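Local coordinates for uncharacterized protein (Bacteroides vulgatus, PDB 4FMR) that is of unknown function but, from its HU/IHF-like domain followed by an Ig-like domain, probably binds DNA, at residues V172-A177 with I237-A242. Numbering follows the deposited sequence.
Sequences VTLASA and IYIGGA
Leu174 reaches across to Ile237 and Ile239 with the end of its side chain, and the contact is wholly apolar. The bond from CA to CB already leads toward residues 237-242. From CB the chain turns so that CG stands anti to the carbonyl carbon (chi1 -59°), and the fork then opens toward the isoleucines. CD2 is the busier branch: Leu174 CD2 lies 3.9 Å from both Ile237 CG2 and Ile239 CD1, bridging two residues that alternate along the strand, with Tyr238 between them. Leu174 CD1 adds a looser approach, 4.2 Å from Ile239 CD1. The two isoleucines answer with different atoms. Ile237 offers the short branch methyl CG2, whereas Ile239 extends its longer arm, in which CG1 lies beside the backbone N (chi1 -66°) and CD1 is carried outward to the leucine fork. Forked leucine and beta-branched isoleucine suit this buried place, since methyls borne on branches of different length can meet between strands whose CA atoms, at Leu174 and Ile237, are 8.7 Å apart. That spacing reflects the topology: strand 209-217 runs between strands 171-176 and 231-240, antiparallel to both, in the mixed sheet of the Ig-like domain. The methyls meet over the face of this middle strand, on the side where its Tyr211 also touches both isoleucines, and Leu206 packs on Leu174 and Ile239, while strand 182-184 flanks strand 171-176 on its other side.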
ATOM      1  N   VAL B 172      26.157  -1.195  10.242  1.00 41.72           N
ATOM      2  CA  VAL B 172      25.054  -0.847   9.357  1.00 39.17           C
ATOM      3  C   VAL B 172      25.030   0.671   9.192  1.00 42.29           C
ATOM      4  O   VAL B 172      25.130   1.400  10.177  1.00 41.76           O
ATOM      5  CB  VAL B 172      23.683  -1.406   9.827  1.00 40.38           C
ATOM      6  CG1 VAL B 172      22.635  -1.260   8.722  1.00 38.64           C
ATOM      7  CG2 VAL B 172      23.807  -2.869  10.250  1.00 40.09           C
ATOM      8  N   THR B 173      24.938   1.123   7.923  1.00 37.72           N
ATOM      9  CA  THR B 173      24.859   2.521   7.516  1.00 36.19           C
ATOM     10  C   THR B 173      23.649   2.765   6.620  1.00 38.28           C
ATOM     11  O   THR B 173      23.169   1.862   5.922  1.00 36.03           O
ATOM     12  CB  THR B 173      26.142   2.979   6.778  1.00 40.73           C
ATOM     13  OG1 THR B 173      26.354   2.143   5.650  1.00 43.72           O
ATOM     14  CG2 THR B 173      27.390   3.007   7.668  1.00 38.03           C
ATOM     15  N   LEU B 174      23.185   4.010   6.630  1.00 35.92           N
ATOM     16  CA  LEU B 174      22.113   4.521   5.775  1.00 35.52           C
ATOM     17  C   LEU B 174      22.611   5.744   5.071  1.00 37.48           C
ATOM     18  O   LEU B 174      23.048   6.685   5.732  1.00 36.92           O
ATOM     19  CB  LEU B 174      20.856   4.855   6.579  1.00 35.42           C
ATOM     20  CG  LEU B 174      20.244   3.698   7.358  1.00 40.68           C
ATOM     21  CD1 LEU B 174      19.589   4.219   8.605  1.00 41.05           C
ATOM     22  CD2 LEU B 174      19.280   2.913   6.497  1.00 41.33           C
ATOM     23  N   ALA B 175      22.601   5.724   3.744  1.00 33.66           N
ATOM     24  CA  ALA B 175      23.041   6.870   2.959  1.00 33.21           C
ATOM     25  C   ALA B 175      21.824   7.491   2.297  1.00 34.94           C
ATOM     26  O   ALA B 175      21.109   6.811   1.560  1.00 32.37           O
ATOM     27  CB  ALA B 175      24.092   6.454   1.927  1.00 33.99           C
ATOM     28  N   SER B 176      21.560   8.763   2.607  1.00 32.35           N
ATOM     29  CA  SER B 176      20.428   9.535   2.081  1.00 31.77           C
ATOM     30  C   SER B 176      20.497   9.712   0.542  1.00 36.22           C
ATOM     31  O   SER B 176      21.488  10.225   0.046  1.00 36.85           O
ATOM     32  CB  SER B 176      20.404  10.911   2.747  1.00 34.46           C
ATOM     33  OG  SER B 176      19.397  11.715   2.156  1.00 43.54           O
ATOM     34  N   ALA B 177      19.450   9.319  -0.200  1.00 32.76           N
ATOM     35  CA  ALA B 177      19.401   9.542  -1.647  1.00 33.44           C
ATOM     36  C   ALA B 177      19.351  11.051  -1.965  1.00 41.25           C
ATOM     37  O   ALA B 177      19.914  11.477  -2.976  1.00 43.31           O
ATOM     38  CB  ALA B 177      18.190   8.839  -2.264  1.00 33.36           C
ATOM     39  N   ILE B 237      16.071   1.415   0.729  1.00 31.64           N
ATOM     40  CA  ILE B 237      15.081   1.401   1.808  1.00 31.56           C
ATOM     41  C   ILE B 237      14.362   2.744   1.840  1.00 34.03           C
ATOM     42  O   ILE B 237      14.993   3.797   1.738  1.00 32.11           O
ATOM     43  CB  ILE B 237      15.740   1.059   3.218  1.00 34.07           C
ATOM     44  CG1 ILE B 237      14.687   0.855   4.353  1.00 33.34           C
ATOM     45  CG2 ILE B 237      16.784   2.101   3.635  1.00 33.94           C
ATOM     46  CD1 ILE B 237      15.239   0.185   5.716  1.00 35.73           C
ATOM     47  N   TYR B 238      13.055   2.700   2.035  1.00 30.85           N
ATOM     48  CA  TYR B 238      12.324   3.938   2.227  1.00 30.00           C
ATOM     49  C   TYR B 238      12.079   4.114   3.717  1.00 34.28           C
ATOM     50  O   TYR B 238      11.529   3.224   4.374  1.00 31.96           O
ATOM     51  CB  TYR B 238      11.019   3.991   1.432  1.00 29.71           C
ATOM     52  CG  TYR B 238      10.224   5.244   1.744  1.00 29.62           C
ATOM     53  CD1 TYR B 238      10.549   6.466   1.155  1.00 31.30           C
ATOM     54  CD2 TYR B 238       9.160   5.214   2.647  1.00 29.07           C
ATOM     55  CE1 TYR B 238       9.866   7.635   1.493  1.00 34.34           C
ATOM     56  CE2 TYR B 238       8.476   6.377   3.000  1.00 29.67           C
ATOM     57  CZ  TYR B 238       8.821   7.582   2.409  1.00 40.08           C
ATOM     58  OH  TYR B 238       8.112   8.723   2.712  1.00 39.13           O
ATOM     59  N   ILE B 239      12.462   5.254   4.251  1.00 33.44           N
ATOM     60  CA  ILE B 239      12.231   5.490   5.675  1.00 33.43           C
ATOM     61  C   ILE B 239      11.147   6.551   5.829  1.00 37.68           C
ATOM     62  O   ILE B 239      11.220   7.618   5.221  1.00 36.42           O
ATOM     63  CB  ILE B 239      13.555   5.867   6.403  1.00 36.83           C
ATOM     64  CG1 ILE B 239      14.526   4.633   6.369  1.00 36.90           C
ATOM     65  CG2 ILE B 239      13.260   6.335   7.863  1.00 37.06           C
ATOM     66  CD1 ILE B 239      15.902   4.836   6.762  1.00 43.82           C
ATOM     67  N   GLY B 240      10.130   6.215   6.615  1.00 34.86           N
ATOM     68  CA  GLY B 240       9.047   7.126   6.939  1.00 34.88           C
ATOM     69  C   GLY B 240       9.335   7.679   8.315  1.00 40.00           C
ATOM     70  O   GLY B 240       9.815   6.934   9.185  1.00 38.45           O
ATOM     71  N   GLY B 241       9.073   8.977   8.497  1.00 37.61           N
ATOM     72  CA  GLY B 241       9.306   9.691   9.745  1.00 38.77           C
ATOM     73  C   GLY B 241       8.765   8.989  10.977  1.00 45.97           C
ATOM     74  O   GLY B 241       7.783   8.244  10.902  1.00 44.47           O
ATOM     75  N   ALA B 242       9.445   9.207  12.111  1.00 47.09           N
ATOM     76  CA  ALA B 242       9.155   8.637  13.426  1.00 48.84           C
ATOM     77  C   ALA B 242       7.671   8.798  13.815  1.00 58.90           C
ATOM     78  O   ALA B 242       7.082   9.843  13.518  1.00 59.11           O
ATOM     79  CB  ALA B 242      10.040   9.302  14.471  1.00 49.72           C
TER